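Local coordinates for protein DegT/DnrJ/EryC1/StrS aminotransferase (Brucella abortus 2308, PDB 4QGR) that probably acts as a pyridoxal-phosphate-dependent aminotransferase of the DegT/DnrJ/EryC1/StrS family, transferring amino groups between substrates, at residues V87-F92 and G341-S346; V107-D112 and Y116-E121; V324-L329 and S348-I353. All blocks are in the same frame, centred on the assembly; numbering follows the deposited sequence.

Contact 1 of 3, residues V87-F92 and G341-S346; sequences VPSFTF and GGLPVS. With PLP (pyridoxal-5'-phosphate), chain E.
F90 and S346 meet where the chain leaving strand 83-88 passes the start of helix 344-348: S346 OG lies 3.7 Å from F90 CB. Beside them the L343 branch ending in CD1 reaches S89 CB at 4.0 Å. This part is buried, yet it is joined by a water rather than by a direct bond. Water 1 accepts from F90 N at 2.9 Å and donates to S346 OG at 2.7 Å. S346 OG also bonds to the carboxylate of D110, so its hydroxyl is held between water and acid. S346 chi1 of -66° puts OG beside its own backbone N, on the side of the water. By contrast, S346 O is buried against the F90 ring and has no polar partner in the model. S89 OG turns to H328, and the F90 ring packs edge-to-face with Y323. The fold is that of the fold-type I PLP enzymes, in which loops at the carboxyl ends of the central strands reach the cofactor. Here the chain bends at once after strand 83-88: F90 is the centre of an inverse gamma turn, with a weak bond from T91 N to S89 O. Two residues on, the F92 ring comes to the cofactor, PLP C4A lying 3.7 Å above one face of it and offset toward the rim. F92 CD2 is 3.4 Å from PLP C4, while H227 of the second subunit meets the F92 ring edge-to-face. T91 OG1 sits 3.7 Å from the methyl carbon C2A of PLP and bonds to T95 OG1. The far end of 341-346 is loose: G341 and P344 lie at the surface of the assembly, and from L343, the N-cap residue, the chain turns inward to S346.

Contact 2 of 3, residues V107-D112 and Y116-E121; sequences VFVDVD and YNMNVE
V111 and M118 face each other as a single antiparallel bridge, a non-hydrogen-bonded pair with their CA atoms 4.4 Å apart, where the chain turns back after strand 105-109 to enter helix 120-133. That helix leads on to strand 137-141, parallel to 105-109 with strand 83-88 between them, a beta-alpha-beta crossover. The bonds flanking the bridge are nearly straight: N119 N to D110 O, 2.9 Å at 167°, and D112 N to N117 O, also 2.9 Å, at 174°. The turn closes with a third, more bent bond, Y116 N to D112 O at 3.0 Å. Side chains fill the space round this backbone frame. V111 has CG1 anti to its carbonyl carbon (chi1 -62°), which brings that methyl within 3.4 Å of Y116 O, while V111 CA lies close to N117 O in a bent CA-H...O contact. On the strand side, V109 CG1 rests 3.6 Å from N119 O and touches M118 CG, the two side chains crossing obliquely; M118 then runs on against P88. Further out, D112 OD2 takes the backbone N of D114, an Asx turn, and that of S115, while the N117 amide is held at both ends, OD1 by L146 N and ND2 by L149 O, and Y116 OH bonds to E301. D110 OD2 takes V345 N in the first turn of helix 344-348, and OD1 has a weak bond from V111 N. N119, the N-cap of helix 120-133, spends OD1 on Q122 N. Its ND2 turns the other way, to water 2 at 2.9 Å, and that water donates to V111 O at 2.8 Å.

Contact 3 of 3, residues V324-L329 and S348-I353; sequences VKPLHL and SLPSRI
P350 presses its ring into the bend made by V324 and P326, and the small buried surface falls on these three residues alone. The carbonyl of V324 does the closest touching: its O lies 3.3 Å from P350 CB and 3.8 Å from P350 CG. Next to it, P326 CD meets the same P350 CG at 4.0 Å, the two proline rings crossing at about a right angle. V324 directs its CB away from P350, and its side chain packs on Y234 of the second subunit, so this edge of the contact lies at the dimer interface. P326 passes on to S89 with its ring, and P326 O accepts from L329 N at 3.0 Å in the short 3-10 turn that follows. The segment 348-353 links helix 344-348 to strand 353-356, which pairs antiparallel with 298-301, probably in the small C-terminal domain usual in fold-type I aminotransferases. P350 is held there in a tightly bonded turn, whose bonds span it from both neighbouring carbonyls. S348 O accepts from both S351 N and S351 OG, the hydroxyl donating in the carbonyl plane with S351 OG 2.8 Å from S348 O. L349 O, on the residue just before P350, likewise takes two backbone donors, R352 N and I353 N. R352 NH1 adds a weak bond to S348 OG, its NE forming a salt bridge with E301. P350 O itself receives R305 NH1.

In the fold
Along the chain the segments run 87-92, 107-112, 116-121, 324-329, 341-346, 348-353: contact 2 is nested within the long loop closed by contact 1, contact 3 follows contact 2, and the segments of contacts 1 and 3 alternate. The centre of contact 1 lies about 6 Å from that of contact 2 and about 8 Å from that of contact 3. Contacts 1 and 2 share the central sheet through neighbouring strands 83-88 and 105-109. Helix 344-348 begins in contact 1, touches contact 2 and ends at S348, where contact 3 takes over. Chain 324-353 thus packs against these strand ends, next to the loop carrying T91 and F92 to PLP, with contact 3 also edging the second subunit.

Contact 1 of 3, residues V87-F92 and G341-S346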
loop_
_atom_site.group_PDB
_atom_site.type_symbol
_atom_site.label_atom_id
_atom_site.label_comp_id
_atom_site.label_asym_id
_atom_site.label_seq_id
_atom_site.Cartn_x
_atom_site.Cartn_y
_atom_site.Cartn_z
ATOM N N VAL A 87 -6.486 -12.625 -18.128
ATOM C CA VAL A 87 -6.991 -11.279 -17.776
ATOM C C VAL A 87 -7.434 -10.535 -19.027
ATOM O O VAL A 87 -6.961 -10.830 -20.156
ATOM C CB VAL A 87 -5.918 -10.453 -16.995
ATOM C CG1 VAL A 87 -5.408 -11.268 -15.823
ATOM C CG2 VAL A 87 -4.729 -10.079 -17.870
ATOM N N PRO A 88 -8.356 -9.560 -18.858
ATOM C CA PRO A 88 -8.599 -8.690 -20.005
ATOM C C PRO A 88 -7.443 -7.733 -20.250
ATOM O O PRO A 88 -6.649 -7.458 -19.358
ATOM C CB PRO A 88 -9.850 -7.897 -19.589
ATOM C CG PRO A 88 -10.293 -8.454 -18.286
ATOM C CD PRO A 88 -9.124 -9.134 -17.675
ATOM N N SER A 89 -7.309 -7.304 -21.503
ATOM C CA SER A 89 -6.437 -6.187 -21.856
ATOM C C SER A 89 -7.188 -4.847 -21.717
ATOM O O SER A 89 -6.563 -3.811 -21.444
ATOM C CB SER A 89 -5.953 -6.389 -23.295
ATOM O OG SER A 89 -5.259 -5.255 -23.771
ATOM N N PHE A 90 -8.505 -4.846 -21.939
ATOM C CA PHE A 90 -9.306 -3.639 -21.784
ATOM C C PHE A 90 -9.731 -3.470 -20.331
ATOM O O PHE A 90 -10.828 -3.862 -19.959
ATOM C CB PHE A 90 -10.525 -3.694 -22.720
ATOM C CG PHE A 90 -11.103 -2.355 -23.030
ATOM C CD1 PHE A 90 -10.435 -1.504 -23.875
ATOM C CD2 PHE A 90 -12.313 -1.945 -22.449
ATOM C CE1 PHE A 90 -10.931 -0.254 -24.164
ATOM C CE2 PHE A 90 -12.832 -0.693 -22.723
ATOM C CZ PHE A 90 -12.138 0.156 -23.577
ATOM N N THR A 91 -8.808 -2.965 -19.510
ATOM C CA THR A 91 -9.006 -2.768 -18.094
ATOM C C THR A 91 -7.868 -1.870 -17.579
ATOM O O THR A 91 -6.914 -1.546 -18.322
ATOM C CB THR A 91 -9.020 -4.122 -17.342
ATOM O OG1 THR A 91 -9.321 -3.913 -15.969
ATOM C CG2 THR A 91 -7.674 -4.890 -17.500
ATOM N N PHE A 92 -7.961 -1.492 -16.306
ATOM C CA PHE A 92 -6.899 -0.763 -15.626
ATOM C C PHE A 92 -5.669 -1.626 -15.438
ATOM O O PHE A 92 -5.776 -2.845 -15.248
ATOM C CB PHE A 92 -7.409 -0.299 -14.263
ATOM C CG PHE A 92 -6.451 0.583 -13.521
ATOM C CD1 PHE A 92 -6.231 1.900 -13.933
ATOM C CD2 PHE A 92 -5.812 0.124 -12.402
ATOM C CE1 PHE A 92 -5.328 2.711 -13.247
ATOM C CE2 PHE A 92 -4.920 0.922 -11.705
ATOM C CZ PHE A 92 -4.700 2.229 -12.111
ATOM N N GLY A 341 -6.380 -15.494 -31.972
ATOM C CA GLY A 341 -7.239 -14.620 -32.713
ATOM C C GLY A 341 -6.969 -13.147 -32.477
ATOM O O GLY A 341 -7.469 -12.314 -33.218
ATOM N N GLY A 342 -6.188 -12.828 -31.448
ATOM C CA GLY A 342 -5.832 -11.452 -31.167
ATOM C C GLY A 342 -6.958 -10.738 -30.435
ATOM O O GLY A 342 -7.912 -11.365 -30.024
ATOM N N LEU A 343 -6.850 -9.421 -30.334
ATOM C CA LEU A 343 -7.760 -8.622 -29.495
ATOM C C LEU A 343 -8.351 -7.458 -30.284
ATOM O O LEU A 343 -8.120 -6.297 -29.944
ATOM C CB LEU A 343 -6.970 -8.122 -28.280
ATOM C CG LEU A 343 -6.129 -9.194 -27.582
ATOM C CD1 LEU A 343 -5.131 -8.593 -26.582
ATOM C CD2 LEU A 343 -7.100 -10.122 -26.926
ATOM N N PRO A 344 -9.149 -7.761 -31.338
ATOM C CA PRO A 344 -9.615 -6.668 -32.200
ATOM C C PRO A 344 -10.547 -5.690 -31.497
ATOM O O PRO A 344 -10.502 -4.481 -31.806
ATOM C CB PRO A 344 -10.333 -7.391 -33.369
ATOM C CG PRO A 344 -10.687 -8.719 -32.826
ATOM C CD PRO A 344 -9.541 -9.073 -31.881
ATOM N N VAL A 345 -11.369 -6.186 -30.574
ATOM C CA VAL A 345 -12.326 -5.303 -29.873
ATOM C C VAL A 345 -11.532 -4.353 -28.980
ATOM O O VAL A 345 -11.702 -3.126 -29.025
ATOM C CB VAL A 345 -13.382 -6.092 -29.070
ATOM C CG1 VAL A 345 -14.316 -5.165 -28.332
ATOM C CG2 VAL A 345 -14.189 -7.025 -29.972
ATOM N N SER A 346 -10.647 -4.907 -28.160
ATOM C CA SER A 346 -9.802 -4.085 -27.304
ATOM C C SER A 346 -9.001 -3.043 -28.113
ATOM O O SER A 346 -8.771 -1.908 -27.649
ATOM C CB SER A 346 -8.839 -4.978 -26.537
ATOM O OG SER A 346 -9.545 -5.829 -25.619
HETATM N N1 PLP E . -8.872 -2.885 -11.015
HETATM C C2 PLP E . -9.638 -2.049 -11.741
HETATM C C2A PLP E . -10.618 -2.561 -12.768
HETATM C C3 PLP E . -9.566 -0.592 -11.442
HETATM O O3 PLP E . -10.358 0.233 -12.117
HETATM C C4 PLP E . -8.546 -0.123 -10.467
HETATM C C4A PLP E . -8.339 1.255 -9.969
HETATM O O4A PLP E . -9.261 2.017 -9.759
HETATM C C5 PLP E . -7.768 -1.152 -9.764
HETATM C C6 PLP E . -7.982 -2.494 -10.087
HETATM C C5A PLP E . -6.728 -0.765 -8.735
HETATM O O4P PLP E . -7.314 -0.179 -7.565
HETATM P P PLP E . -6.515 0.936 -6.725
HETATM O O1P PLP E . -7.232 1.078 -5.385
HETATM O O2P PLP E . -5.071 0.512 -6.641
HETATM O O3P PLP E . -6.728 2.183 -7.599
HETATM O O HOH W 1 -9.457 -7.213 -23.263
#

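Contact 2 of 3, residues V107-D112 and Y116-E121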
loop_
_atom_site.group_PDB
_atom_site.type_symbol
_atom_site.label_atom_id
_atom_site.label_comp_id
_atom_site.label_asym_id
_atom_site.label_seq_id
_atom_site.Cartn_x
_atom_site.Cartn_y
_atom_site.Cartn_z
ATOM N N VAL A 107 -2.020 -13.615 -19.504
ATOM C CA VAL A 107 -2.383 -13.976 -20.871
ATOM C C VAL A 107 -3.626 -13.167 -21.182
ATOM O O VAL A 107 -4.642 -13.282 -20.471
ATOM C CB VAL A 107 -2.666 -15.491 -21.043
ATOM C CG1 VAL A 107 -3.062 -15.765 -22.482
ATOM C CG2 VAL A 107 -1.489 -16.326 -20.564
ATOM N N PHE A 108 -3.556 -12.317 -22.204
ATOM C CA PHE A 108 -4.631 -11.370 -22.505
ATOM C C PHE A 108 -5.790 -11.878 -23.353
ATOM O O PHE A 108 -5.588 -12.513 -24.359
ATOM C CB PHE A 108 -4.067 -10.111 -23.172
ATOM C CG PHE A 108 -3.204 -9.270 -22.266
ATOM C CD1 PHE A 108 -3.751 -8.570 -21.208
ATOM C CD2 PHE A 108 -1.857 -9.097 -22.556
ATOM C CE1 PHE A 108 -2.965 -7.785 -20.385
ATOM C CE2 PHE A 108 -1.071 -8.283 -21.763
ATOM C CZ PHE A 108 -1.639 -7.621 -20.669
ATOM N N VAL A 109 -7.014 -11.639 -22.891
ATOM C CA VAL A 109 -8.216 -12.096 -23.544
ATOM C C VAL A 109 -9.005 -10.873 -23.978
ATOM O O VAL A 109 -9.019 -9.866 -23.279
ATOM C CB VAL A 109 -9.042 -12.970 -22.577
ATOM C CG1 VAL A 109 -10.283 -13.525 -23.307
ATOM C CG2 VAL A 109 -8.158 -14.064 -22.036
ATOM N N ASP A 110 -9.686 -10.931 -25.105
ATOM C CA ASP A 110 -10.441 -9.782 -25.594
ATOM C C ASP A 110 -11.705 -9.633 -24.761
ATOM O O ASP A 110 -12.059 -10.512 -23.943
ATOM C CB ASP A 110 -10.852 -9.966 -27.061
ATOM C CG ASP A 110 -10.925 -8.660 -27.839
ATOM O OD1 ASP A 110 -10.755 -7.571 -27.263
ATOM O OD2 ASP A 110 -11.110 -8.767 -29.079
ATOM N N VAL A 111 -12.393 -8.512 -24.989
ATOM C CA VAL A 111 -13.673 -8.268 -24.371
ATOM C C VAL A 111 -14.778 -8.286 -25.402
ATOM O O VAL A 111 -14.575 -8.089 -26.613
ATOM C CB VAL A 111 -13.703 -6.935 -23.576
ATOM C CG1 VAL A 111 -12.707 -7.000 -22.454
ATOM C CG2 VAL A 111 -13.315 -5.745 -24.476
ATOM N N ASP A 112 -15.968 -8.549 -24.897
ATOM C CA ASP A 112 -17.199 -8.491 -25.662
ATOM C C ASP A 112 -17.443 -7.048 -26.121
ATOM O O ASP A 112 -17.214 -6.122 -25.348
ATOM C CB ASP A 112 -18.359 -8.925 -24.762
ATOM C CG ASP A 112 -19.677 -8.921 -25.472
ATOM O OD1 ASP A 112 -19.940 -9.958 -26.147
ATOM O OD2 ASP A 112 -20.470 -7.943 -25.382
ATOM N N TYR A 116 -18.129 -4.961 -22.747
ATOM C CA TYR A 116 -16.741 -4.594 -22.468
ATOM C C TYR A 116 -16.077 -5.491 -21.434
ATOM O O TYR A 116 -15.017 -5.147 -20.872
ATOM C CB TYR A 116 -16.630 -3.117 -22.034
ATOM C CG TYR A 116 -17.359 -2.160 -22.930
ATOM C CD1 TYR A 116 -17.231 -2.234 -24.312
ATOM C CD2 TYR A 116 -18.209 -1.170 -22.405
ATOM C CE1 TYR A 116 -17.883 -1.342 -25.144
ATOM C CE2 TYR A 116 -18.851 -0.275 -23.239
ATOM C CZ TYR A 116 -18.682 -0.369 -24.615
ATOM O OH TYR A 116 -19.342 0.490 -25.476
ATOM N N ASN A 117 -16.683 -6.657 -21.206
ATOM C CA ASN A 117 -16.180 -7.632 -20.257
ATOM C C ASN A 117 -15.619 -8.897 -20.958
ATOM O O ASN A 117 -15.948 -9.174 -22.110
ATOM C CB ASN A 117 -17.283 -7.981 -19.239
ATOM C CG ASN A 117 -17.492 -6.882 -18.217
ATOM O OD1 ASN A 117 -16.554 -6.145 -17.904
ATOM N ND2 ASN A 117 -18.671 -6.823 -17.619
ATOM N N MET A 118 -14.784 -9.630 -20.245
ATOM C CA MET A 118 -14.009 -10.776 -20.804
ATOM C C MET A 118 -14.864 -11.694 -21.676
ATOM O O MET A 118 -15.895 -12.203 -21.247
ATOM C CB MET A 118 -13.407 -11.593 -19.653
ATOM C CG MET A 118 -12.530 -12.776 -20.114
ATOM S SD MET A 118 -11.682 -13.640 -18.794
ATOM C CE MET A 118 -10.449 -12.453 -18.252
ATOM N N ASN A 119 -14.368 -11.963 -22.881
ATOM C CA ASN A 119 -14.996 -12.830 -23.859
ATOM C C ASN A 119 -14.770 -14.291 -23.413
ATOM O O ASN A 119 -13.628 -14.767 -23.282
ATOM C CB ASN A 119 -14.357 -12.582 -25.253
ATOM C CG ASN A 119 -14.866 -13.522 -26.336
ATOM O OD1 ASN A 119 -15.026 -14.707 -26.120
ATOM N ND2 ASN A 119 -15.017 -13.004 -27.538
ATOM N N VAL A 120 -15.856 -14.981 -23.155
ATOM C CA VAL A 120 -15.769 -16.303 -22.560
ATOM C C VAL A 120 -15.229 -17.361 -23.522
ATOM O O VAL A 120 -14.448 -18.252 -23.118
ATOM C CB VAL A 120 -17.145 -16.684 -22.032
ATOM C CG1 VAL A 120 -17.213 -18.175 -21.724
ATOM C CG2 VAL A 120 -17.434 -15.776 -20.835
ATOM N N GLU A 121 -15.675 -17.315 -24.777
ATOM C CA GLU A 121 -15.228 -18.306 -25.748
ATOM C C GLU A 121 -13.736 -18.194 -25.957
ATOM O O GLU A 121 -13.022 -19.218 -26.080
ATOM C CB GLU A 121 -15.920 -18.138 -27.097
ATOM C CG GLU A 121 -17.367 -18.605 -27.121
ATOM C CD GLU A 121 -18.372 -17.606 -26.573
ATOM O OE1 GLU A 121 -18.024 -16.423 -26.283
ATOM O OE2 GLU A 121 -19.548 -18.039 -26.417
HETATM O O HOH W 2 -14.690 -10.237 -28.364
#

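Contact 3 of 3, residues V324-L329 and S348-I353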
loop_
_atom_site.group_PDB
_atom_site.type_symbol
_atom_site.label_atom_id
_atom_site.label_comp_id
_atom_site.label_asym_id
_atom_site.label_seq_id
_atom_site.Cartn_x
_atom_site.Cartn_y
_atom_site.Cartn_z
ATOM N N VAL A 324 -7.522 4.593 -23.310
ATOM C CA VAL A 324 -6.842 5.076 -24.476
ATOM C C VAL A 324 -5.949 4.014 -25.113
ATOM O O VAL A 324 -5.849 3.976 -26.342
ATOM C CB VAL A 324 -6.030 6.352 -24.126
ATOM C CG1 VAL A 324 -5.129 6.763 -25.254
ATOM C CG2 VAL A 324 -7.011 7.486 -23.819
ATOM N N LYS A 325 -5.299 3.214 -24.280
ATOM C CA LYS A 325 -4.349 2.198 -24.729
ATOM C C LYS A 325 -4.645 0.932 -23.943
ATOM O O LYS A 325 -4.456 0.918 -22.738
ATOM C CB LYS A 325 -2.897 2.665 -24.484
ATOM C CG LYS A 325 -2.027 2.527 -25.691
ATOM C CD LYS A 325 -0.630 3.079 -25.495
ATOM C CE LYS A 325 0.385 2.132 -26.123
ATOM N NZ LYS A 325 1.404 2.899 -26.883
ATOM N N PRO A 326 -5.161 -0.114 -24.614
ATOM C CA PRO A 326 -5.332 -1.397 -23.880
ATOM C C PRO A 326 -3.994 -1.945 -23.420
ATOM O O PRO A 326 -2.964 -1.645 -23.993
ATOM C CB PRO A 326 -6.010 -2.299 -24.902
ATOM C CG PRO A 326 -5.530 -1.789 -26.217
ATOM C CD PRO A 326 -5.429 -0.269 -26.051
ATOM N N LEU A 327 -4.011 -2.732 -22.366
ATOM C CA LEU A 327 -2.813 -3.185 -21.741
ATOM C C LEU A 327 -1.862 -3.898 -22.673
ATOM O O LEU A 327 -0.651 -3.703 -22.563
ATOM C CB LEU A 327 -3.150 -4.078 -20.528
ATOM C CG LEU A 327 -3.935 -3.353 -19.430
ATOM C CD1 LEU A 327 -3.983 -4.248 -18.178
ATOM C CD2 LEU A 327 -3.370 -1.980 -19.031
ATOM N N HIS A 328 -2.387 -4.716 -23.575
ATOM C CA HIS A 328 -1.514 -5.533 -24.394
ATOM C C HIS A 328 -0.683 -4.689 -25.355
ATOM O O HIS A 328 0.272 -5.202 -25.943
ATOM C CB HIS A 328 -2.269 -6.606 -25.165
ATOM C CG HIS A 328 -3.039 -6.100 -26.340
ATOM N ND1 HIS A 328 -4.198 -5.366 -26.213
ATOM C CD2 HIS A 328 -2.819 -6.224 -27.668
ATOM C CE1 HIS A 328 -4.675 -5.084 -27.408
ATOM N NE2 HIS A 328 -3.859 -5.595 -28.308
ATOM N N LEU A 329 -1.062 -3.436 -25.538
ATOM C CA LEU A 329 -0.286 -2.545 -26.394
ATOM C C LEU A 329 0.651 -1.652 -25.612
ATOM O O LEU A 329 1.437 -0.916 -26.219
ATOM C CB LEU A 329 -1.198 -1.711 -27.282
ATOM C CG LEU A 329 -2.043 -2.512 -28.259
ATOM C CD1 LEU A 329 -2.965 -1.514 -28.937
ATOM C CD2 LEU A 329 -1.272 -3.362 -29.253
ATOM N N SER A 348 -9.826 -1.626 -31.126
ATOM C CA SER A 348 -10.661 -0.644 -31.811
ATOM C C SER A 348 -11.520 0.239 -30.888
ATOM O O SER A 348 -11.838 1.382 -31.242
ATOM C CB SER A 348 -11.558 -1.324 -32.828
ATOM O OG SER A 348 -12.392 -2.241 -32.190
ATOM N N LEU A 349 -11.892 -0.257 -29.709
ATOM C CA LEU A 349 -12.679 0.574 -28.789
ATOM C C LEU A 349 -12.115 1.941 -28.458
ATOM O O LEU A 349 -12.912 2.883 -28.325
ATOM C CB LEU A 349 -12.950 -0.161 -27.466
ATOM C CG LEU A 349 -14.087 -1.138 -27.524
ATOM C CD1 LEU A 349 -14.139 -1.927 -26.230
ATOM C CD2 LEU A 349 -15.416 -0.390 -27.757
ATOM N N PRO A 350 -10.789 2.055 -28.222
ATOM C CA PRO A 350 -10.206 3.359 -27.944
ATOM C C PRO A 350 -10.478 4.428 -28.991
ATOM O O PRO A 350 -10.379 5.616 -28.664
ATOM C CB PRO A 350 -8.694 3.076 -27.847
ATOM C CG PRO A 350 -8.605 1.649 -27.444
ATOM C CD PRO A 350 -9.766 1.005 -28.172
ATOM N N SER A 351 -10.844 4.058 -30.219
ATOM C CA SER A 351 -11.110 5.062 -31.235
ATOM C C SER A 351 -12.534 5.572 -31.198
ATOM O O SER A 351 -12.836 6.546 -31.878
ATOM C CB SER A 351 -10.793 4.534 -32.645
ATOM O OG SER A 351 -11.686 3.484 -33.016
ATOM N N ARG A 352 -13.412 4.916 -30.431
ATOM C CA ARG A 352 -14.819 5.281 -30.445
ATOM C C ARG A 352 -15.515 5.400 -29.085
ATOM O O ARG A 352 -16.603 5.945 -29.028
ATOM C CB ARG A 352 -15.599 4.333 -31.361
ATOM C CG ARG A 352 -15.579 2.879 -30.943
ATOM C CD ARG A 352 -16.236 1.927 -31.993
ATOM N NE ARG A 352 -16.409 0.577 -31.402
ATOM C CZ ARG A 352 -15.623 -0.497 -31.617
ATOM N NH1 ARG A 352 -14.613 -0.446 -32.466
ATOM N NH2 ARG A 352 -15.881 -1.664 -31.018
ATOM N N ILE A 353 -14.903 4.916 -28.011
ATOM C CA ILE A 353 -15.543 4.947 -26.678
ATOM C C ILE A 353 -15.387 6.305 -25.991
ATOM O O ILE A 353 -14.400 7.024 -26.208
ATOM C CB ILE A 353 -14.991 3.812 -25.800
ATOM C CG1 ILE A 353 -15.983 3.438 -24.690
ATOM C CG2 ILE A 353 -13.578 4.123 -25.306
ATOM C CD1 ILE A 353 -15.648 2.125 -24.015
#